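Local coordinates for adenosine deaminase (Burkholderia ambifaria, PDB 4GXW), which binds zinc and belongs to the adenosine and AMP deaminase family, so that it probably removes the amino group of a purine substrate by hydrolysis, at residues A[27-32]-A[355-360]; A[189-194]-A[220-225]; A[241-246]-A[266-271]. One frame throughout, in Å; residues are numbered along the deposited sequence.

Overall arrangement
All three contacts belong to one TIM-barrel-type metallo-dependent hydrolase chain. Interaction 1 joins the start of the barrel to the long C-terminal helix, and interactions 2 and 3 lie in series inside the loop that it closes. Interactions 2 and 3 are neighbours, with centres about 11 Å apart. They meet where Met222 O lies 2.8 Å from Thr244 OG1, a probable hydrogen bond. Both border the zinc site of His35, His37, His216 and Asp301. The side chain of His241 in interaction 3 is about 4 Å from the zinc ion, and that of Phe220 in interaction 2 about 8 Å. Interaction 1 is away from the metal site, its centre about 35 Å from that of interaction 2.

Interaction 1 (A[27-32]-A[355-360]); sequences HALPKV and PEFDML
Leu360 packs against Ala28 and Pro30 where the first strand of the TIM-type barrel begins. The contact joins the turn between helix 20-28 and strand 31-33 to the C-terminal helix 343-371. It is apolar, with no hydrogen bond between the two segments. Leu360 CD1 rests 3.5 Å from Ala28 O, and its other methyl, CD2, is 3.7 Å from Ala28 CB. Pro30 points its ring at Leu360, with Pro30 CD 4.0 Å from Leu360 CD1. Phe357, one helical turn before Leu360, runs alongside Leu29. In one of its two conformers, Leu29 CD2 approaches the ring obliquely, 3.6 Å from Phe357 CD2 and equally close to CE2. Phe357 has CG anti to the backbone N (chi1 -176°), which carries the ring to Leu29. Helix 325-338 packs on both Phe357 and Pro30, through Met332. Glu356 OE2, in one of two conformers, forms a salt bridge to Arg111 of strand 110-117. Lys31 NZ donates to Phe26 O and His108 O. Its ammonium group reaches back to the turn itself: Lys31 NZ also donates to Leu29 O at 2.8 Å, on a lone pair in the carbonyl plane.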
loop_
_atom_site.group_PDB
_atom_site.type_symbol
_atom_site.label_atom_id
_atom_site.label_comp_id
_atom_site.label_asym_id
_atom_site.label_seq_id
_atom_site.Cartn_x
_atom_site.Cartn_y
_atom_site.Cartn_z
ATOM N N HIS A 27 -13.641 -1.012 11.487
ATOM C CA HIS A 27 -13.686 0.409 11.177
ATOM C C HIS A 27 -13.024 1.279 12.243
ATOM O O HIS A 27 -12.275 2.199 11.909
ATOM C CB HIS A 27 -15.130 0.869 10.934
ATOM C CG HIS A 27 -15.226 2.286 10.462
ATOM N ND1 HIS A 27 -15.223 2.624 9.126
ATOM C CD2 HIS A 27 -15.280 3.453 11.147
ATOM C CE1 HIS A 27 -15.289 3.939 9.006
ATOM N NE2 HIS A 27 -15.318 4.465 10.218
ATOM N N ALA A 28 -13.312 0.985 13.511
ATOM C CA ALA A 28 -12.824 1.782 14.634
ATOM C C ALA A 28 -11.326 1.617 14.896
ATOM O O ALA A 28 -10.697 2.492 15.495
ATOM C CB ALA A 28 -13.612 1.449 15.889
ATOM N N LEU A 29 -10.764 0.488 14.464
ATOM C CA LEU A 29 -9.344 0.192 14.672
ATOM C C LEU A 29 -8.463 1.340 14.209
ATOM O O LEU A 29 -8.559 1.769 13.064
ATOM C CB LEU A 29 -8.923 -1.050 13.876
ATOM C CG LEU A 29 -9.325 -2.452 14.318
ATOM C CD1 LEU A 29 -8.599 -3.492 13.484
ATOM C CD2 LEU A 29 -9.029 -2.634 15.793
ATOM N N PRO A 30 -7.589 1.839 15.087
ATOM C CA PRO A 30 -6.639 2.847 14.587
ATOM C C PRO A 30 -5.646 2.176 13.649
ATOM O O PRO A 30 -5.220 1.046 13.921
ATOM C CB PRO A 30 -5.935 3.355 15.847
ATOM C CG PRO A 30 -6.208 2.326 16.907
ATOM C CD PRO A 30 -7.457 1.584 16.532
ATOM N N LYS A 31 -5.288 2.858 12.563
ATOM C CA LYS A 31 -4.481 2.252 11.518
ATOM C C LYS A 31 -3.390 3.156 10.994
ATOM O O LYS A 31 -3.523 4.388 10.981
ATOM C CB LYS A 31 -5.364 1.900 10.312
ATOM C CG LYS A 31 -6.528 0.952 10.594
ATOM C CD LYS A 31 -7.480 0.893 9.398
ATOM C CE LYS A 31 -8.776 0.153 9.717
ATOM N NZ LYS A 31 -9.717 0.894 10.632
ATOM N N VAL A 32 -2.284 2.548 10.580
ATOM C CA VAL A 32 -1.408 3.193 9.614
ATOM C C VAL A 32 -1.595 2.461 8.293
ATOM O O VAL A 32 -2.005 1.294 8.260
ATOM C CB VAL A 32 0.081 3.178 10.016
ATOM C CG1 VAL A 32 0.268 3.794 11.394
ATOM C CG2 VAL A 32 0.640 1.769 9.981
ATOM N N PRO A 355 -3.998 0.331 24.243
ATOM C CA PRO A 355 -5.208 0.350 25.084
ATOM C C PRO A 355 -6.478 0.650 24.293
ATOM O O PRO A 355 -7.557 0.158 24.653
ATOM C CB PRO A 355 -4.955 1.499 26.069
ATOM C CG PRO A 355 -3.512 1.740 26.046
ATOM C CD PRO A 355 -2.979 1.277 24.732
ATOM N N GLU A 356 -6.382 1.469 23.245
ATOM C CA GLU A 356 -7.558 1.721 22.411
ATOM C C GLU A 356 -8.033 0.427 21.773
ATOM O O GLU A 356 -9.232 0.128 21.768
ATOM C CB GLU A 356 -7.263 2.714 21.287
ATOM C CG GLU A 356 -7.203 4.172 21.678
ATOM C CD GLU A 356 -7.163 5.074 20.464
ATOM O OE1 GLU A 356 -8.223 5.268 19.823
ATOM O OE2 GLU A 356 -6.064 5.576 20.124
ATOM N N PHE A 357 -7.093 -0.327 21.210
ATOM C CA PHE A 357 -7.415 -1.615 20.609
ATOM C C PHE A 357 -8.092 -2.534 21.626
ATOM O O PHE A 357 -9.107 -3.172 21.323
ATOM C CB PHE A 357 -6.140 -2.284 20.069
ATOM C CG PHE A 357 -6.385 -3.582 19.340
ATOM C CD1 PHE A 357 -6.645 -4.758 20.032
ATOM C CD2 PHE A 357 -6.327 -3.626 17.956
ATOM C CE1 PHE A 357 -6.875 -5.945 19.354
ATOM C CE2 PHE A 357 -6.554 -4.812 17.266
ATOM C CZ PHE A 357 -6.822 -5.970 17.971
ATOM N N ASP A 358 -7.515 -2.609 22.822
ATOM C CA ASP A 358 -8.048 -3.468 23.875
ATOM C C ASP A 358 -9.506 -3.137 24.181
ATOM O O ASP A 358 -10.333 -4.036 24.347
ATOM C CB ASP A 358 -7.208 -3.362 25.154
ATOM C CG ASP A 358 -5.816 -3.957 25.012
ATOM O OD1 ASP A 358 -5.574 -4.750 24.074
ATOM O OD2 ASP A 358 -4.961 -3.629 25.868
ATOM N N MET A 359 -9.824 -1.846 24.259
ATOM C CA MET A 359 -11.208 -1.444 24.487
ATOM C C MET A 359 -12.122 -1.839 23.327
ATOM O O MET A 359 -13.236 -2.313 23.557
ATOM C CB MET A 359 -11.316 0.057 24.758
ATOM C CG MET A 359 -10.956 0.435 26.185
ATOM S SD MET A 359 -11.368 2.133 26.599
ATOM C CE MET A 359 -13.158 2.088 26.536
ATOM N N LEU A 360 -11.657 -1.665 22.093
ATOM C CA LEU A 360 -12.460 -2.040 20.935
ATOM C C LEU A 360 -12.736 -3.540 20.919
ATOM O O LEU A 360 -13.836 -3.962 20.568
ATOM C CB LEU A 360 -11.773 -1.592 19.641
ATOM C CG LEU A 360 -11.681 -0.071 19.453
ATOM C CD1 LEU A 360 -10.909 0.270 18.182
ATOM C CD2 LEU A 360 -13.077 0.571 19.432
#

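Interaction 2 (A[189-194]-A[220-225]); sequences YRENDR and FGMPWR
Two loops at the C-terminal ends of barrel strands meet here, beside the zinc site. One follows strand 184-188 and holds a type II beta turn, closed by a hydrogen bond from Arg194 N to Glu191 O. The other follows strand 212-217 and leads into helix 224-232. Glu191 and Met222 run antiparallel, side chain along side chain. Glu191 CG is anti to its N (chi1 -168°) and the chain extended, laying the carboxylate along Met222, with OE2 3.7 Å from Met222 CB. The carboxylate is gripped by Asn226 and by the backbone N-H groups of Gly218 and Glu219. Met222 is bent at its second and third torsions, which brings CE to 3.3 Å from Asn192 ND2. The Asn192 side chain runs across that of Phe220, nearly perpendicular; the amide plane is 55° from the ring and OD1 3.8 Å from Phe220 CB. Glu191 CB also touches the ring, 3.8 Å from Phe220 CD2. A water bridges the loops, accepting from Asn192 ND2 at 2.9 Å and donating to Phe220 O at 2.8 Å. The Glu191 side chain is about 5 Å from that of zinc ligand His216. Tyr189 packs on helix 77-87, Trp224 on the loop before helix 249-258.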
loop_
_atom_site.group_PDB
_atom_site.type_symbol
_atom_site.label_atom_id
_atom_site.label_comp_id
_atom_site.label_asym_id
_atom_site.label_seq_id
_atom_site.Cartn_x
_atom_site.Cartn_y
_atom_site.Cartn_z
ATOM N N TYR A 189 5.830 -1.303 -10.244
ATOM C CA TYR A 189 5.517 -1.765 -11.601
ATOM C C TYR A 189 5.957 -3.225 -11.813
ATOM O O TYR A 189 6.254 -3.914 -10.830
ATOM C CB TYR A 189 5.960 -0.778 -12.688
ATOM C CG TYR A 189 4.992 0.383 -12.888
ATOM C CD1 TYR A 189 3.787 0.188 -13.551
ATOM C CD2 TYR A 189 5.280 1.663 -12.432
ATOM C CE1 TYR A 189 2.898 1.222 -13.757
ATOM C CE2 TYR A 189 4.383 2.722 -12.647
ATOM C CZ TYR A 189 3.189 2.477 -13.301
ATOM O OH TYR A 189 2.284 3.492 -13.546
ATOM N N ARG A 190 5.970 -3.725 -13.048
ATOM C CA ARG A 190 6.087 -5.174 -13.242
ATOM C C ARG A 190 7.466 -5.698 -12.847
ATOM O O ARG A 190 8.473 -5.256 -13.383
ATOM C CB ARG A 190 5.750 -5.562 -14.684
ATOM C CG ARG A 190 5.584 -7.064 -14.917
ATOM C CD ARG A 190 5.153 -7.368 -16.354
ATOM N NE ARG A 190 5.062 -8.805 -16.623
ATOM C CZ ARG A 190 5.971 -9.501 -17.298
ATOM N NH1 ARG A 190 5.807 -10.806 -17.493
ATOM N NH2 ARG A 190 7.050 -8.894 -17.782
ATOM N N GLU A 191 7.498 -6.642 -11.908
ATOM C CA GLU A 191 8.758 -7.137 -11.351
ATOM C C GLU A 191 9.488 -8.093 -12.303
ATOM O O GLU A 191 10.726 -8.155 -12.314
ATOM C CB GLU A 191 8.499 -7.801 -9.984
ATOM C CG GLU A 191 9.741 -8.105 -9.170
ATOM C CD GLU A 191 9.431 -8.660 -7.785
ATOM O OE1 GLU A 191 8.245 -8.644 -7.367
ATOM O OE2 GLU A 191 10.382 -9.132 -7.119
ATOM N N ASN A 192 8.725 -8.823 -13.112
ATOM C CA ASN A 192 9.295 -9.834 -14.003
ATOM C C ASN A 192 10.413 -9.265 -14.874
ATOM O O ASN A 192 10.225 -8.245 -15.536
ATOM C CB ASN A 192 8.217 -10.411 -14.927
ATOM C CG ASN A 192 6.983 -10.872 -14.181
ATOM O OD1 ASN A 192 6.310 -10.079 -13.525
ATOM N ND2 ASN A 192 6.660 -12.158 -14.309
ATOM N N ASP A 193 11.566 -9.924 -14.854
ATOM C CA ASP A 193 12.708 -9.539 -15.688
ATOM C C ASP A 193 13.322 -8.167 -15.382
ATOM O O ASP A 193 14.174 -7.691 -16.142
ATOM C CB ASP A 193 12.342 -9.623 -17.176
ATOM C CG ASP A 193 11.816 -10.984 -17.562
ATOM O OD1 ASP A 193 12.483 -11.987 -17.241
ATOM O OD2 ASP A 193 10.723 -11.054 -18.163
ATOM N N ARG A 194 12.906 -7.544 -14.283
ATOM C CA ARG A 194 13.443 -6.250 -13.867
ATOM C C ARG A 194 13.874 -6.353 -12.407
ATOM O O ARG A 194 13.257 -5.767 -11.509
ATOM C CB ARG A 194 12.415 -5.128 -14.059
ATOM C CG ARG A 194 11.836 -5.035 -15.466
ATOM C CD ARG A 194 12.905 -4.707 -16.495
ATOM N NE ARG A 194 13.363 -3.326 -16.365
ATOM C CZ ARG A 194 14.350 -2.795 -17.075
ATOM N NH1 ARG A 194 15.005 -3.527 -17.966
ATOM N NH2 ARG A 194 14.688 -1.527 -16.886
ATOM N N PHE A 220 4.202 -11.575 -8.006
ATOM C CA PHE A 220 4.083 -12.282 -9.287
ATOM C C PHE A 220 4.817 -13.629 -9.308
ATOM O O PHE A 220 5.190 -14.123 -10.376
ATOM C CB PHE A 220 4.595 -11.427 -10.461
ATOM C CG PHE A 220 4.092 -10.009 -10.458
ATOM C CD1 PHE A 220 2.814 -9.714 -10.910
ATOM C CD2 PHE A 220 4.909 -8.962 -10.031
ATOM C CE1 PHE A 220 2.349 -8.404 -10.920
ATOM C CE2 PHE A 220 4.450 -7.652 -10.039
ATOM C CZ PHE A 220 3.167 -7.376 -10.489
ATOM N N GLY A 221 5.040 -14.211 -8.136
ATOM C CA GLY A 221 5.785 -15.451 -8.043
ATOM C C GLY A 221 7.268 -15.298 -8.329
ATOM O O GLY A 221 7.953 -16.288 -8.567
ATOM N N MET A 222 7.774 -14.067 -8.306
ATOM C CA MET A 222 9.198 -13.851 -8.557
ATOM C C MET A 222 10.035 -14.477 -7.442
ATOM O O MET A 222 9.550 -14.645 -6.319
ATOM C CB MET A 222 9.507 -12.360 -8.735
ATOM C CG MET A 222 8.987 -11.779 -10.040
ATOM S SD MET A 222 9.696 -12.569 -11.508
ATOM C CE MET A 222 8.382 -13.701 -11.953
ATOM N N PRO A 223 11.289 -14.847 -7.752
ATOM C CA PRO A 223 12.096 -15.623 -6.803
ATOM C C PRO A 223 12.297 -14.939 -5.449
ATOM O O PRO A 223 12.423 -13.708 -5.385
ATOM C CB PRO A 223 13.447 -15.749 -7.524
ATOM C CG PRO A 223 13.117 -15.621 -8.979
ATOM C CD PRO A 223 11.985 -14.642 -9.036
ATOM N N TRP A 224 12.353 -15.735 -4.377
ATOM C CA TRP A 224 12.688 -15.203 -3.055
ATOM C C TRP A 224 14.040 -14.485 -3.067
ATOM O O TRP A 224 14.288 -13.610 -2.232
ATOM C CB TRP A 224 12.644 -16.289 -1.970
ATOM C CG TRP A 224 13.602 -17.430 -2.164
ATOM C CD1 TRP A 224 13.311 -18.673 -2.657
ATOM C CD2 TRP A 224 15.000 -17.450 -1.841
ATOM N NE1 TRP A 224 14.441 -19.450 -2.678
ATOM C CE2 TRP A 224 15.491 -18.726 -2.181
ATOM C CE3 TRP A 224 15.885 -16.509 -1.306
ATOM C CZ2 TRP A 224 16.830 -19.082 -2.008
ATOM C CZ3 TRP A 224 17.211 -16.865 -1.129
ATOM C CH2 TRP A 224 17.669 -18.142 -1.479
ATOM N N ARG A 225 14.906 -14.831 -4.020
ATOM C CA ARG A 225 16.179 -14.121 -4.194
ATOM C C ARG A 225 15.981 -12.614 -4.289
ATOM O O ARG A 225 16.806 -11.841 -3.806
ATOM C CB ARG A 225 16.914 -14.608 -5.447
ATOM C CG ARG A 225 18.030 -15.612 -5.194
ATOM C CD ARG A 225 18.406 -16.391 -6.463
ATOM N NE ARG A 225 19.058 -15.581 -7.499
ATOM C CZ ARG A 225 18.433 -14.979 -8.510
ATOM N NH1 ARG A 225 19.134 -14.280 -9.396
ATOM N NH2 ARG A 225 17.111 -15.068 -8.640
HETATM O O HOH W 1 4.625 -13.842 -13.054
#

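Interaction 3 (A[241-246]-A[266-271]); sequences HGYTIV and PTNSYY
Tyr271 turns its ring edge toward the face of Tyr243 in an offset edge-to-face pair. The ring planes stand at 75° and the centroids are 5.7 Å apart. Tyr271 CE2 does the touching, 3.6 Å from Tyr243 CD2, and its hydroxyl runs on past Tyr243 CB. Asn268 lies alongside the hydroxyl end of the same ring, with CG 4.1 Å from Tyr243 CE2. Asn268 ND2 lies 3.7 Å from His241 CE1 and makes a weak hydrogen bond to Glu219 OE2. Asn268 is the N-cap of helix 269-274. With CG anti to the backbone N (chi1 179°), its amide is directed to the first turn of the helix, where OD1 accepts from Tyr271 N at 3.2 Å. The cap residue thus also packs on Tyr243. Within 241-246, His241 ND1 and Tyr243 OH share a hydrogen bond of 2.7 Å, the hydroxyl lying in the plane of the imidazole at its edge. This helps to fix the rotation of the imidazole, which meets the rings of the zinc ligands His35 and His216. Tyr243 OH also bonds to Val265 N. The contact links the loop between strand 238-239 and helix 249-258 to the start of helix 269-274, just beyond strand 261-264.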
loop_
_atom_site.group_PDB
_atom_site.type_symbol
_atom_site.label_atom_id
_atom_site.label_comp_id
_atom_site.label_asym_id
_atom_site.label_seq_id
_atom_site.Cartn_x
_atom_site.Cartn_y
_atom_site.Cartn_z
ATOM N N HIS A 241 5.238 -6.591 -0.112
ATOM C CA HIS A 241 4.800 -7.939 -0.490
ATOM C C HIS A 241 5.702 -8.998 0.151
ATOM O O HIS A 241 5.474 -9.415 1.289
ATOM C CB HIS A 241 4.672 -8.135 -2.007
ATOM C CG HIS A 241 3.662 -7.239 -2.667
ATOM N ND1 HIS A 241 2.333 -7.198 -2.296
ATOM C CD2 HIS A 241 3.796 -6.366 -3.695
ATOM C CE1 HIS A 241 1.692 -6.340 -3.075
ATOM N NE2 HIS A 241 2.556 -5.824 -3.933
ATOM N N GLY A 242 6.737 -9.420 -0.561
ATOM C CA GLY A 242 7.685 -10.384 -0.036
ATOM C C GLY A 242 7.225 -11.823 0.003
ATOM O O GLY A 242 7.904 -12.648 0.595
ATOM N N TYR A 243 6.123 -12.144 -0.673
ATOM C CA TYR A 243 5.408 -13.412 -0.455
ATOM C C TYR A 243 6.251 -14.662 -0.640
ATOM O O TYR A 243 6.140 -15.616 0.140
ATOM C CB TYR A 243 4.146 -13.508 -1.335
ATOM C CG TYR A 243 3.260 -12.307 -1.183
ATOM C CD1 TYR A 243 2.783 -11.933 0.070
ATOM C CD2 TYR A 243 2.919 -11.522 -2.273
ATOM C CE1 TYR A 243 1.999 -10.804 0.228
ATOM C CE2 TYR A 243 2.121 -10.398 -2.129
ATOM C CZ TYR A 243 1.675 -10.039 -0.871
ATOM O OH TYR A 243 0.910 -8.909 -0.686
ATOM N N THR A 244 7.076 -14.680 -1.678
ATOM C CA THR A 244 7.815 -15.899 -1.990
ATOM C C THR A 244 8.923 -16.228 -0.983
ATOM O O THR A 244 9.534 -17.292 -1.062
ATOM C CB THR A 244 8.374 -15.860 -3.415
ATOM O OG1 THR A 244 9.164 -14.679 -3.574
ATOM C CG2 THR A 244 7.230 -15.837 -4.441
ATOM N N ILE A 245 9.170 -15.331 -0.032
ATOM C CA ILE A 245 10.135 -15.618 1.028
ATOM C C ILE A 245 9.749 -16.877 1.810
ATOM O O ILE A 245 10.617 -17.536 2.378
ATOM C CB ILE A 245 10.339 -14.408 1.979
ATOM C CG1 ILE A 245 11.645 -14.552 2.762
ATOM C CG2 ILE A 245 9.149 -14.228 2.904
ATOM C CD1 ILE A 245 11.832 -13.500 3.831
ATOM N N VAL A 246 8.466 -17.241 1.805
ATOM C CA VAL A 246 8.027 -18.444 2.511
ATOM C C VAL A 246 8.664 -19.705 1.930
ATOM O O VAL A 246 8.678 -20.749 2.585
ATOM C CB VAL A 246 6.493 -18.605 2.535
ATOM C CG1 VAL A 246 5.835 -17.379 3.153
ATOM C CG2 VAL A 246 5.956 -18.874 1.131
ATOM N N PRO A 266 -4.039 -8.273 0.998
ATOM C CA PRO A 266 -4.922 -9.431 0.813
ATOM C C PRO A 266 -5.546 -9.488 -0.579
ATOM O O PRO A 266 -5.730 -10.580 -1.122
ATOM C CB PRO A 266 -5.973 -9.274 1.928
ATOM C CG PRO A 266 -5.727 -7.932 2.562
ATOM C CD PRO A 266 -4.322 -7.537 2.239
ATOM N N THR A 267 -5.826 -8.336 -1.176
ATOM C CA THR A 267 -6.402 -8.297 -2.516
ATOM C C THR A 267 -5.373 -8.360 -3.653
ATOM O O THR A 267 -5.706 -8.001 -4.783
ATOM C CB THR A 267 -7.266 -7.038 -2.702
ATOM O OG1 THR A 267 -6.485 -5.872 -2.406
ATOM C CG2 THR A 267 -8.465 -7.090 -1.763
ATOM N N ASN A 268 -4.147 -8.812 -3.374
ATOM C CA ASN A 268 -3.125 -8.922 -4.416
ATOM C C ASN A 268 -3.672 -9.596 -5.675
ATOM O O ASN A 268 -4.190 -10.710 -5.611
ATOM C CB ASN A 268 -1.927 -9.698 -3.885
ATOM C CG ASN A 268 -0.835 -9.877 -4.927
ATOM O OD1 ASN A 268 -0.652 -10.969 -5.466
ATOM N ND2 ASN A 268 -0.101 -8.800 -5.212
ATOM N N SER A 269 -3.581 -8.911 -6.814
ATOM C CA SER A 269 -4.225 -9.399 -8.029
ATOM C C SER A 269 -3.618 -10.701 -8.532
ATOM O O SER A 269 -4.342 -11.573 -9.024
ATOM C CB SER A 269 -4.164 -8.353 -9.143
ATOM O OG SER A 269 -4.809 -7.153 -8.765
ATOM N N TYR A 270 -2.294 -10.812 -8.447
ATOM C CA TYR A 270 -1.615 -11.998 -8.950
ATOM C C TYR A 270 -2.169 -13.271 -8.315
ATOM O O TYR A 270 -2.495 -14.227 -9.025
ATOM C CB TYR A 270 -0.092 -11.894 -8.754
ATOM C CG TYR A 270 0.653 -13.158 -9.150
ATOM C CD1 TYR A 270 0.963 -13.435 -10.481
ATOM C CD2 TYR A 270 1.040 -14.081 -8.186
ATOM C CE1 TYR A 270 1.640 -14.605 -10.825
ATOM C CE2 TYR A 270 1.707 -15.241 -8.521
ATOM C CZ TYR A 270 2.005 -15.496 -9.836
ATOM O OH TYR A 270 2.684 -16.642 -10.157
ATOM N N TYR A 271 -2.271 -13.301 -6.989
ATOM C CA TYR A 271 -2.765 -14.516 -6.345
ATOM C C TYR A 271 -4.250 -14.765 -6.590
ATOM O O TYR A 271 -4.655 -15.915 -6.713
ATOM C CB TYR A 271 -2.385 -14.593 -4.851
ATOM C CG TYR A 271 -0.916 -14.923 -4.662
ATOM C CD1 TYR A 271 -0.396 -16.129 -5.124
ATOM C CD2 TYR A 271 -0.048 -14.028 -4.047
ATOM C CE1 TYR A 271 0.952 -16.436 -4.988
ATOM C CE2 TYR A 271 1.304 -14.326 -3.899
ATOM C CZ TYR A 271 1.799 -15.531 -4.373
ATOM O OH TYR A 271 3.134 -15.825 -4.230
#